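Local coordinates for protein putative hydroxymethylglutaryl-CoA synthase (Streptococcus mutans, PDB 3SQZ) that binds coenzyme A and probably works as a hydroxymethylglutaryl-CoA synthase, a thiolase-fold acyltransferase that makes HMG-CoA, at residues 88-93 with 405-410; 106-111 with 121-126; 157-160 with 164-167; 323-328 with 364-369. One frame throughout, in Å; residues are numbered along the deposited sequence.

Contact 1: residues 88-93 with 405-410; sequences LAAGSA and GPFALK
F407 meets A90 and the backbone of G91 in a van der Waals contact, with no hydrogen bond passing between 88-93 and 405-410. The nearest approach is that of the methyl A90 CB to the ring atom F407 CD2, 3.5 Å away; F407 CE2 lies almost as near. The methyl reaches the ring obliquely, along the CD2-CE2 side. With chi1 at -56°, F407 CG stands anti to its own carbonyl carbon, which places the CD2-CE2 side of the ring beside A90 CB. A small residue suits position 90, since its single methyl lets a large ring settle close to the helix.

Contacts with the backbone complete the interface. The amide nitrogen G91 N is 3.8 Å from F407 CD2, and A90 O lies 3.7 Å from F407 CE2. Next to the ring, the proline carbon P406 CG comes within 4.1 Å of G91 CA, a looser touch at the exposed border. Having no side chain, G91 presents its bare main chain to both rings.

The polar bonds lie on the far side of the helix: S92 OG donates to A89 O at 2.9 Å and is also hydrogen-bonded to S191 OG of strand 188-198. A89 O accepts from A93 N as well.

Helix 85-94 thus has 405-410 on one flank, while A89 and L88 pack against S172 and S191 of strands 166-175 and 188-198 in the large mixed sheet. Strand 407-413 belongs to the small antiparallel sheet near the C-terminus, where F407 also touches K421 of strand 416-421.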
loop_
_atom_site.group_PDB
_atom_site.type_symbol
_atom_site.label_atom_id
_atom_site.label_comp_id
_atom_site.label_asym_id
_atom_site.label_seq_id
_atom_site.Cartn_x
_atom_site.Cartn_y
_atom_site.Cartn_z
ATOM N N LEU A 88 7.213 9.925 -1.010
ATOM C CA LEU A 88 7.007 8.690 -0.261
ATOM C C LEU A 88 7.510 7.494 -1.069
ATOM O O LEU A 88 8.164 6.601 -0.518
ATOM C CB LEU A 88 5.538 8.518 0.126
ATOM C CG LEU A 88 5.006 9.530 1.145
ATOM C CD1 LEU A 88 3.501 9.399 1.257
ATOM C CD2 LEU A 88 5.680 9.371 2.508
ATOM N N ALA A 89 7.218 7.477 -2.370
ATOM C CA ALA A 89 7.656 6.377 -3.227
ATOM C C ALA A 89 9.186 6.301 -3.260
ATOM O O ALA A 89 9.773 5.227 -3.075
ATOM C CB ALA A 89 7.092 6.527 -4.627
ATOM N N ALA A 90 9.842 7.443 -3.454
ATOM C CA ALA A 90 11.296 7.465 -3.495
ATOM C C ALA A 90 11.884 7.044 -2.150
ATOM O O ALA A 90 12.880 6.328 -2.105
ATOM C CB ALA A 90 11.798 8.844 -3.901
ATOM N N GLY A 91 11.280 7.494 -1.049
ATOM C CA GLY A 91 11.729 7.090 0.273
ATOM C C GLY A 91 11.642 5.587 0.466
ATOM O O GLY A 91 12.562 4.963 0.999
ATOM N N SER A 92 10.541 4.985 0.026
ATOM C CA SER A 92 10.368 3.551 0.236
ATOM C C SER A 92 11.404 2.755 -0.558
ATOM O O SER A 92 11.908 1.742 -0.085
ATOM C CB SER A 92 8.927 3.107 -0.064
ATOM O OG SER A 92 8.576 3.220 -1.437
ATOM N N ALA A 93 11.741 3.222 -1.754
ATOM C CA ALA A 93 12.765 2.561 -2.548
ATOM C C ALA A 93 14.160 2.779 -1.947
ATOM O O ALA A 93 15.011 1.890 -1.970
ATOM C CB ALA A 93 12.721 3.064 -3.971
ATOM N N GLY A 405 10.666 12.578 5.056
ATOM C CA GLY A 405 11.731 11.607 4.919
ATOM C C GLY A 405 12.846 12.206 4.080
ATOM O O GLY A 405 12.994 13.434 4.009
ATOM N N PRO A 406 13.643 11.346 3.430
ATOM C CA PRO A 406 14.837 11.820 2.720
ATOM C C PRO A 406 14.557 12.739 1.536
ATOM O O PRO A 406 15.444 13.506 1.175
ATOM C CB PRO A 406 15.512 10.520 2.257
ATOM C CG PRO A 406 14.439 9.477 2.310
ATOM C CD PRO A 406 13.580 9.876 3.476
ATOM N N PHE A 407 13.366 12.661 0.950
ATOM C CA PHE A 407 13.018 13.491 -0.196
ATOM C C PHE A 407 11.846 14.393 0.140
ATOM O O PHE A 407 10.982 14.036 0.944
ATOM C CB PHE A 407 12.672 12.612 -1.404
ATOM C CG PHE A 407 13.768 11.660 -1.782
ATOM C CD1 PHE A 407 14.863 12.097 -2.512
ATOM C CD2 PHE A 407 13.724 10.332 -1.383
ATOM C CE1 PHE A 407 15.881 11.219 -2.854
ATOM C CE2 PHE A 407 14.737 9.450 -1.726
ATOM C CZ PHE A 407 15.820 9.896 -2.453
ATOM N N ALA A 408 11.806 15.559 -0.497
ATOM C CA ALA A 408 10.722 16.498 -0.271
ATOM C C ALA A 408 10.396 17.260 -1.541
ATOM O O ALA A 408 11.264 17.481 -2.399
ATOM C CB ALA A 408 11.076 17.480 0.847
ATOM N N LEU A 409 9.140 17.683 -1.636
ATOM C CA LEU A 409 8.744 18.716 -2.578
ATOM C C LEU A 409 9.241 20.045 -2.018
ATOM O O LEU A 409 8.877 20.442 -0.910
ATOM C CB LEU A 409 7.230 18.737 -2.713
ATOM C CG LEU A 409 6.647 19.820 -3.628
ATOM C CD1 LEU A 409 6.984 19.568 -5.089
ATOM C CD2 LEU A 409 5.143 19.899 -3.434
ATOM N N LYS A 410 10.098 20.725 -2.775
ATOM C CA LYS A 410 10.756 21.950 -2.324
ATOM C C LYS A 410 9.967 23.208 -2.654
ATOM O O LYS A 410 9.927 24.152 -1.870
ATOM C CB LYS A 410 12.154 22.066 -2.941
ATOM C CG LYS A 410 13.067 20.893 -2.631
ATOM C CD LYS A 410 13.287 20.738 -1.138
ATOM C CE LYS A 410 14.307 19.650 -0.843
ATOM N NZ LYS A 410 15.659 19.998 -1.352
#

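Contact 2: residues 106-111 with 121-126; sequences DMVILA and AGAVYV
The first half of a beta-alpha-beta unit, strand 105-111 followed by helix 122-129, is closed where A123 rests on V108 and L110. These two strand residues alternate with M107 and I109, so their side chains project from the same face of the sheet, the one the helix covers. Short segments of the strand and helix axes approach to 7.5 Å and run at 128° to each other.

A123 is the centre of the contact. The methyl A123 CB lies 3.7 Å from the backbone oxygen V108 O. It is also 3.9 Å from L110 CB, so one methyl packs against both the strand backbone and the leucine. V108 adds its CG1 branch, which stands anti to the backbone N (chi1 179°) and is therefore the branch that reaches the helix, 4.1 Å from A123 CB. L110 extends farther: its CD2 methyl meets G122 CA at 3.5 Å. Having no side chain, G122 lets that methyl settle directly on its main chain.

After the helix the chain returns through strand 137-141, parallel to 105-111 and at the edge of the large sheet of this thiolase-fold enzyme. A polar link spans the unit: the backbone nitrogen G122 N is hydrogen-bonded to E140 OE1 of strand 137-141. On the opposite face of the sheet, M107 and I109 pack against helix 147-161. Beyond the C-terminal end of the strand comes E113, predicted to be the catalytic proton donor/acceptor, whose side chain is about 10 Å from that of L110.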
loop_
_atom_site.group_PDB
_atom_site.type_symbol
_atom_site.label_atom_id
_atom_site.label_comp_id
_atom_site.label_asym_id
_atom_site.label_seq_id
_atom_site.Cartn_x
_atom_site.Cartn_y
_atom_site.Cartn_z
ATOM N N ASP A 106 15.409 -2.160 -14.904
ATOM C CA ASP A 106 15.092 -1.566 -16.203
ATOM C C ASP A 106 13.601 -1.295 -16.382
ATOM O O ASP A 106 13.149 -1.004 -17.492
ATOM C CB ASP A 106 15.681 -2.363 -17.379
ATOM C CG ASP A 106 15.020 -3.698 -17.577
ATOM O OD1 ASP A 106 14.257 -4.132 -16.694
ATOM O OD2 ASP A 106 15.266 -4.315 -18.635
ATOM N N MET A 107 12.856 -1.327 -15.281
ATOM C CA MET A 107 11.460 -0.926 -15.305
ATOM C C MET A 107 11.090 -0.414 -13.921
ATOM O O MET A 107 11.398 -1.060 -12.907
ATOM C CB MET A 107 10.546 -2.076 -15.748
ATOM C CG MET A 107 9.081 -1.703 -15.745
ATOM S SD MET A 107 8.003 -2.680 -16.828
ATOM C CE MET A 107 8.128 -4.293 -16.067
ATOM N N VAL A 108 10.450 0.752 -13.882
ATOM C CA VAL A 108 9.986 1.371 -12.646
ATOM C C VAL A 108 8.502 1.648 -12.833
ATOM O O VAL A 108 8.115 2.371 -13.763
ATOM C CB VAL A 108 10.725 2.697 -12.385
ATOM C CG1 VAL A 108 10.212 3.348 -11.099
ATOM C CG2 VAL A 108 12.243 2.484 -12.315
ATOM N N ILE A 109 7.668 1.053 -11.987
ATOM C CA ILE A 109 6.224 1.206 -12.097
ATOM C C ILE A 109 5.695 1.832 -10.816
ATOM O O ILE A 109 5.923 1.300 -9.718
ATOM C CB ILE A 109 5.492 -0.137 -12.308
ATOM C CG1 ILE A 109 6.126 -0.933 -13.457
ATOM C CG2 ILE A 109 4.011 0.109 -12.548
ATOM C CD1 ILE A 109 5.517 -2.318 -13.653
ATOM N N LEU A 110 4.977 2.943 -10.946
ATOM C CA LEU A 110 4.299 3.569 -9.819
ATOM C C LEU A 110 2.812 3.268 -9.893
ATOM O O LEU A 110 2.140 3.707 -10.830
ATOM C CB LEU A 110 4.519 5.081 -9.845
ATOM C CG LEU A 110 3.701 5.872 -8.814
ATOM C CD1 LEU A 110 4.025 5.474 -7.378
ATOM C CD2 LEU A 110 3.894 7.369 -9.027
ATOM N N ALA A 111 2.319 2.505 -8.924
ATOM C CA ALA A 111 0.890 2.286 -8.736
ATOM C C ALA A 111 0.381 3.334 -7.755
ATOM O O ALA A 111 0.938 3.481 -6.663
ATOM C CB ALA A 111 0.651 0.885 -8.193
ATOM N N ALA A 121 4.262 10.501 -15.647
ATOM C CA ALA A 121 4.214 9.481 -14.607
ATOM C C ALA A 121 5.086 9.854 -13.416
ATOM O O ALA A 121 6.243 10.236 -13.583
ATOM C CB ALA A 121 4.666 8.155 -15.167
ATOM N N GLY A 122 4.558 9.680 -12.206
ATOM C CA GLY A 122 5.346 9.930 -11.010
ATOM C C GLY A 122 6.577 9.041 -10.944
ATOM O O GLY A 122 7.583 9.400 -10.324
ATOM N N ALA A 123 6.513 7.889 -11.609
ATOM C CA ALA A 123 7.642 6.971 -11.689
ATOM C C ALA A 123 8.897 7.619 -12.266
ATOM O O ALA A 123 10.010 7.225 -11.934
ATOM C CB ALA A 123 7.272 5.750 -12.511
ATOM N N VAL A 124 8.730 8.585 -13.173
ATOM C CA VAL A 124 9.893 9.238 -13.767
ATOM C C VAL A 124 10.713 9.959 -12.692
ATOM O O VAL A 124 11.940 9.901 -12.697
ATOM C CB VAL A 124 9.475 10.196 -14.894
ATOM C CG1 VAL A 124 10.674 10.997 -15.384
ATOM C CG2 VAL A 124 8.838 9.409 -16.040
ATOM N N TYR A 125 10.034 10.636 -11.772
ATOM C CA TYR A 125 10.724 11.301 -10.672
ATOM C C TYR A 125 11.431 10.313 -9.765
ATOM O O TYR A 125 12.528 10.580 -9.282
ATOM C CB TYR A 125 9.755 12.128 -9.834
ATOM C CG TYR A 125 9.145 13.302 -10.554
ATOM C CD1 TYR A 125 9.906 14.423 -10.861
ATOM C CD2 TYR A 125 7.806 13.299 -10.909
ATOM C CE1 TYR A 125 9.347 15.512 -11.502
ATOM C CE2 TYR A 125 7.241 14.379 -11.545
ATOM C CZ TYR A 125 8.011 15.482 -11.840
ATOM O OH TYR A 125 7.424 16.548 -12.473
ATOM N N VAL A 126 10.793 9.180 -9.508
ATOM C CA VAL A 126 11.415 8.177 -8.657
ATOM C C VAL A 126 12.687 7.639 -9.318
ATOM O O VAL A 126 13.731 7.503 -8.678
ATOM C CB VAL A 126 10.434 7.047 -8.309
ATOM C CG1 VAL A 126 11.104 6.008 -7.426
ATOM C CG2 VAL A 126 9.193 7.613 -7.619
#

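Contact 3: residues 157-160 with 164-167; sequences LHVE and DTRV
H158 and V159 meet T165 and V167 at differing angles. The imidazole of H158 and the side chain of T165 cross at about a right angle, with H158 CD2 3.5 Å from T165 OG1. The same ring carbon, H158 CD2, lies 3.5 Å from V167 CG2, which comes at the imidazole obliquely. H158 CG stands anti to the backbone N (chi1 171°), which carries the ring out to T165 OG1 and V167 CG2. The two valines slide past each other in opposite directions and touch through one branch each, V159 CG2 to V167 CG2 at 3.8 Å. Both branches of the beta-branched V159 also lie against the turn, CG1 and CG2 each 3.8 Å from T165 O.

The contact spans the tight connection in which helix 147-161 ends and the chain turns back into strand 166-175. It is the second half of a beta-alpha-beta crossover: strands 137-141 and 166-175 are parallel and lie on either side of 105-111 in the large mixed sheet. Polar ends are engaged outside the pair of segments. H158 NE2 bonds D106 OD1 on the neighbouring strand 105-111, an interaction that would fix how the ring is rotated, and T165 OG1 bonds H162 O within the turn. V167, directed at the helix, is buried and also touches M107, whereas R166 points the other way and forms salt bridges with D101 and E100.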
loop_
_atom_site.group_PDB
_atom_site.type_symbol
_atom_site.label_atom_id
_atom_site.label_comp_id
_atom_site.label_asym_id
_atom_site.label_seq_id
_atom_site.Cartn_x
_atom_site.Cartn_y
_atom_site.Cartn_z
ATOM N N LEU A 157 6.509 -11.163 -14.996
ATOM C CA LEU A 157 6.633 -11.672 -16.357
ATOM C C LEU A 157 7.829 -11.084 -17.093
ATOM O O LEU A 157 8.491 -11.770 -17.872
ATOM C CB LEU A 157 5.360 -11.407 -17.151
ATOM C CG LEU A 157 4.121 -12.100 -16.595
ATOM C CD1 LEU A 157 2.906 -11.764 -17.442
ATOM C CD2 LEU A 157 4.331 -13.609 -16.492
ATOM N N HIS A 158 8.085 -9.801 -16.871
ATOM C CA HIS A 158 9.221 -9.132 -17.484
ATOM C C HIS A 158 10.536 -9.789 -17.060
ATOM O O HIS A 158 11.407 -10.060 -17.890
ATOM C CB HIS A 158 9.199 -7.648 -17.126
ATOM C CG HIS A 158 10.438 -6.909 -17.527
ATOM N ND1 HIS A 158 10.619 -6.373 -18.783
ATOM C CD2 HIS A 158 11.557 -6.613 -16.823
ATOM C CE1 HIS A 158 11.802 -5.782 -18.838
ATOM N NE2 HIS A 158 12.386 -5.908 -17.661
ATOM N N VAL A 159 10.687 -10.056 -15.768
ATOM C CA VAL A 159 11.911 -10.673 -15.290
ATOM C C VAL A 159 12.030 -12.107 -15.804
ATOM O O VAL A 159 13.111 -12.559 -16.149
ATOM C CB VAL A 159 12.015 -10.625 -13.759
ATOM C CG1 VAL A 159 13.213 -11.448 -13.284
ATOM C CG2 VAL A 159 12.128 -9.180 -13.294
ATOM N N GLU A 160 10.911 -12.817 -15.881
ATOM C CA GLU A 160 10.945 -14.165 -16.425
ATOM C C GLU A 160 11.473 -14.161 -17.863
ATOM O O GLU A 160 12.265 -15.019 -18.247
ATOM C CB GLU A 160 9.574 -14.835 -16.356
ATOM C CG GLU A 160 9.611 -16.289 -16.789
ATOM C CD GLU A 160 8.333 -17.044 -16.481
ATOM O OE1 GLU A 160 8.238 -18.225 -16.872
ATOM O OE2 GLU A 160 7.429 -16.468 -15.843
ATOM N N ASP A 164 18.038 -11.497 -16.199
ATOM C CA ASP A 164 19.118 -10.714 -15.606
ATOM C C ASP A 164 18.652 -9.344 -15.110
ATOM O O ASP A 164 19.426 -8.610 -14.495
ATOM C CB ASP A 164 20.264 -10.538 -16.605
ATOM N N THR A 165 17.397 -8.999 -15.378
ATOM C CA THR A 165 16.899 -7.672 -15.043
ATOM C C THR A 165 16.169 -7.665 -13.708
ATOM O O THR A 165 15.848 -8.718 -13.144
ATOM C CB THR A 165 15.948 -7.114 -16.137
ATOM O OG1 THR A 165 14.712 -7.839 -16.125
ATOM C CG2 THR A 165 16.582 -7.208 -17.520
ATOM N N ARG A 166 15.910 -6.460 -13.218
ATOM C CA ARG A 166 15.165 -6.268 -11.977
ATOM C C ARG A 166 14.110 -5.208 -12.219
ATOM O O ARG A 166 14.259 -4.354 -13.109
ATOM C CB ARG A 166 16.101 -5.859 -10.830
ATOM C CG ARG A 166 17.226 -6.850 -10.638
ATOM C CD ARG A 166 18.198 -6.502 -9.520
ATOM N NE ARG A 166 19.288 -7.468 -9.575
ATOM C CZ ARG A 166 20.351 -7.481 -8.784
ATOM N NH1 ARG A 166 21.270 -8.419 -8.952
ATOM N NH2 ARG A 166 20.504 -6.570 -7.837
ATOM N N VAL A 167 13.035 -5.256 -11.440
ATOM C CA VAL A 167 11.954 -4.292 -11.604
ATOM C C VAL A 167 11.615 -3.696 -10.249
ATOM O O VAL A 167 11.571 -4.407 -9.244
ATOM C CB VAL A 167 10.691 -4.949 -12.218
ATOM C CG1 VAL A 167 9.548 -3.947 -12.312
ATOM C CG2 VAL A 167 11.014 -5.536 -13.581
#

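Contact 4: residues 323-328 with 364-369; sequences LLENSQ and TNRLDK
With chi1 at -72°, E325 CG lies beside the backbone N and the chain then runs extended, delivering the carboxylate to R366. The arginine starts with CG roughly anti to its own N but bends at chi3 (-59°), which turns the NE side of its guanidinium to the glutamate. The result is a side-on, two-nitrogen salt bridge: R366 NE donates to E325 OE1 at 2.8 Å, and R366 NH2 donates to E325 OE2 at 2.9 Å. Each oxygen uses its syn lone pair, the flat groups are nearly coplanar (9° apart), and both bonds are almost straight.

The pair ties the last turn of helix 315-326 to the first turn of helix 366-371. A water accepts from R366 N at 3.0 Å and gives a weak bond to E325 OE1, adding a second, looser bridge to the helix start. Two further donors, Y304 OH to OE1 and Q363 N to OE2, also bond the carboxylate and probably stabilise its negative charge. At one side N326 OD1 grazes L367 CD1 at 4.5 Å, while N326 ND2 bonds S322 O. R366 NH1 is bonded to a glycerol, probably from the crystallisation liquor.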
loop_
_atom_site.group_PDB
_atom_site.type_symbol
_atom_site.label_atom_id
_atom_site.label_comp_id
_atom_site.label_asym_id
_atom_site.label_seq_id
_atom_site.Cartn_x
_atom_site.Cartn_y
_atom_site.Cartn_z
ATOM N N LEU A 323 2.607 -8.970 8.289
ATOM C CA LEU A 323 2.557 -10.410 8.497
ATOM C C LEU A 323 3.954 -11.004 8.627
ATOM O O LEU A 323 4.246 -11.742 9.568
ATOM C CB LEU A 323 1.835 -11.064 7.324
ATOM C CG LEU A 323 1.914 -12.591 7.272
ATOM C CD1 LEU A 323 1.178 -13.242 8.459
ATOM C CD2 LEU A 323 1.377 -13.104 5.942
ATOM N N LEU A 324 4.830 -10.700 7.676
ATOM C CA LEU A 324 6.139 -11.336 7.662
ATOM C C LEU A 324 6.986 -10.925 8.854
ATOM O O LEU A 324 7.775 -11.726 9.362
ATOM C CB LEU A 324 6.881 -11.018 6.366
ATOM C CG LEU A 324 6.195 -11.500 5.088
ATOM C CD1 LEU A 324 7.142 -11.337 3.913
ATOM C CD2 LEU A 324 5.720 -12.946 5.216
ATOM N N GLU A 325 6.821 -9.683 9.299
ATOM C CA GLU A 325 7.599 -9.143 10.407
ATOM C C GLU A 325 7.020 -9.474 11.786
ATOM O O GLU A 325 7.690 -9.292 12.798
ATOM C CB GLU A 325 7.803 -7.630 10.232
ATOM C CG GLU A 325 8.777 -7.344 9.105
ATOM C CD GLU A 325 9.045 -5.875 8.809
ATOM O OE1 GLU A 325 8.323 -4.981 9.311
ATOM O OE2 GLU A 325 10.005 -5.620 8.047
ATOM N N ASN A 326 5.792 -9.978 11.830
ATOM C CA ASN A 326 5.124 -10.204 13.109
ATOM C C ASN A 326 4.580 -11.601 13.362
ATOM O O ASN A 326 4.309 -11.952 14.506
ATOM C CB ASN A 326 4.054 -9.141 13.350
ATOM C CG ASN A 326 4.660 -7.769 13.493
ATOM O OD1 ASN A 326 5.152 -7.407 14.560
ATOM N ND2 ASN A 326 4.673 -7.012 12.406
ATOM N N SER A 327 4.436 -12.416 12.326
ATOM C CA SER A 327 4.040 -13.800 12.560
ATOM C C SER A 327 5.148 -14.543 13.274
ATOM O O SER A 327 6.328 -14.380 12.947
ATOM C CB SER A 327 3.731 -14.524 11.256
ATOM O OG SER A 327 3.536 -15.909 11.509
ATOM N N GLN A 328 4.765 -15.384 14.224
ATOM C CA GLN A 328 5.736 -16.201 14.938
ATOM C C GLN A 328 5.780 -17.633 14.415
ATOM O O GLN A 328 6.498 -18.473 14.965
ATOM C CB GLN A 328 5.472 -16.151 16.444
ATOM C CG GLN A 328 5.625 -14.742 17.009
ATOM C CD GLN A 328 5.486 -14.684 18.518
ATOM O OE1 GLN A 328 6.065 -13.815 19.171
ATOM N NE2 GLN A 328 4.716 -15.607 19.077
ATOM N N THR A 364 12.993 -5.305 12.280
ATOM C CA THR A 364 12.378 -5.694 13.545
ATOM C C THR A 364 11.841 -4.525 14.356
ATOM O O THR A 364 11.084 -4.734 15.299
ATOM C CB THR A 364 13.360 -6.467 14.438
ATOM O OG1 THR A 364 14.548 -5.685 14.605
ATOM C CG2 THR A 364 13.693 -7.816 13.825
ATOM N N ASN A 365 12.241 -3.300 14.019
ATOM C CA ASN A 365 11.871 -2.140 14.830
ATOM C C ASN A 365 10.911 -1.188 14.124
ATOM O O ASN A 365 10.887 0.007 14.421
ATOM C CB ASN A 365 13.117 -1.381 15.299
ATOM C CG ASN A 365 13.891 -0.772 14.158
ATOM O OD1 ASN A 365 13.719 -1.151 12.998
ATOM N ND2 ASN A 365 14.762 0.178 14.479
ATOM N N ARG A 366 10.090 -1.711 13.217
ATOM C CA ARG A 366 9.229 -0.817 12.448
ATOM C C ARG A 366 8.174 -0.126 13.318
ATOM O O ARG A 366 7.854 1.044 13.116
ATOM C CB ARG A 366 8.592 -1.540 11.264
ATOM C CG ARG A 366 8.229 -0.603 10.150
ATOM C CD ARG A 366 7.726 -1.353 8.934
ATOM N NE ARG A 366 8.677 -2.314 8.374
ATOM C CZ ARG A 366 9.596 -2.030 7.445
ATOM N NH1 ARG A 366 9.762 -0.788 7.000
ATOM N NH2 ARG A 366 10.370 -2.993 6.971
ATOM N N LEU A 367 7.627 -0.846 14.292
ATOM C CA LEU A 367 6.673 -0.227 15.211
ATOM C C LEU A 367 7.346 0.883 16.016
ATOM O O LEU A 367 6.755 1.936 16.270
ATOM C CB LEU A 367 6.052 -1.277 16.136
ATOM C CG LEU A 367 5.095 -2.288 15.496
ATOM C CD1 LEU A 367 4.697 -3.381 16.491
ATOM C CD2 LEU A 367 3.870 -1.585 14.938
ATOM N N ASP A 368 8.592 0.656 16.402
ATOM C CA ASP A 368 9.352 1.685 17.095
ATOM C C ASP A 368 9.511 2.919 16.221
ATOM O O ASP A 368 9.343 4.049 16.675
ATOM C CB ASP A 368 10.711 1.142 17.525
ATOM C CG ASP A 368 10.578 -0.088 18.385
ATOM O OD1 ASP A 368 10.091 0.039 19.511
ATOM O OD2 ASP A 368 10.898 -1.191 17.912
ATOM N N LYS A 369 9.845 2.707 14.952
ATOM C CA LYS A 369 9.995 3.834 14.040
ATOM C C LYS A 369 8.681 4.597 13.885
ATOM O O LYS A 369 8.675 5.830 13.852
ATOM C CB LYS A 369 10.531 3.383 12.686
ATOM C CG LYS A 369 11.949 2.834 12.725
ATOM C CD LYS A 369 12.355 2.393 11.320
ATOM C CE LYS A 369 13.773 1.888 11.256
ATOM N NZ LYS A 369 14.127 1.574 9.847
HETATM O O HOH W 1 9.394 -4.518 12.527
#

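Contacts 1 and 2 are apolar core packing and meet each other, A89 CB lying 3.8 Å from V126 CG2, so helix 85-94 packs against helix 122-129. Contacts 2 and 3 share the large sheet through its neighbouring strands 105-111 and 166-175, and D106 joins them by a probable hydrogen bond to H158. Contact 3 lies farthest from the chain's centre and mixes valine packing with polar groups satisfied by residues around it. Contact 4, only partly buried, touches none of the others and is the one held by charge. Small residues allow close approach in contacts 1 and 2, whereas in contact 4 long, flat-ended side chains carry the salt bridge between two helices.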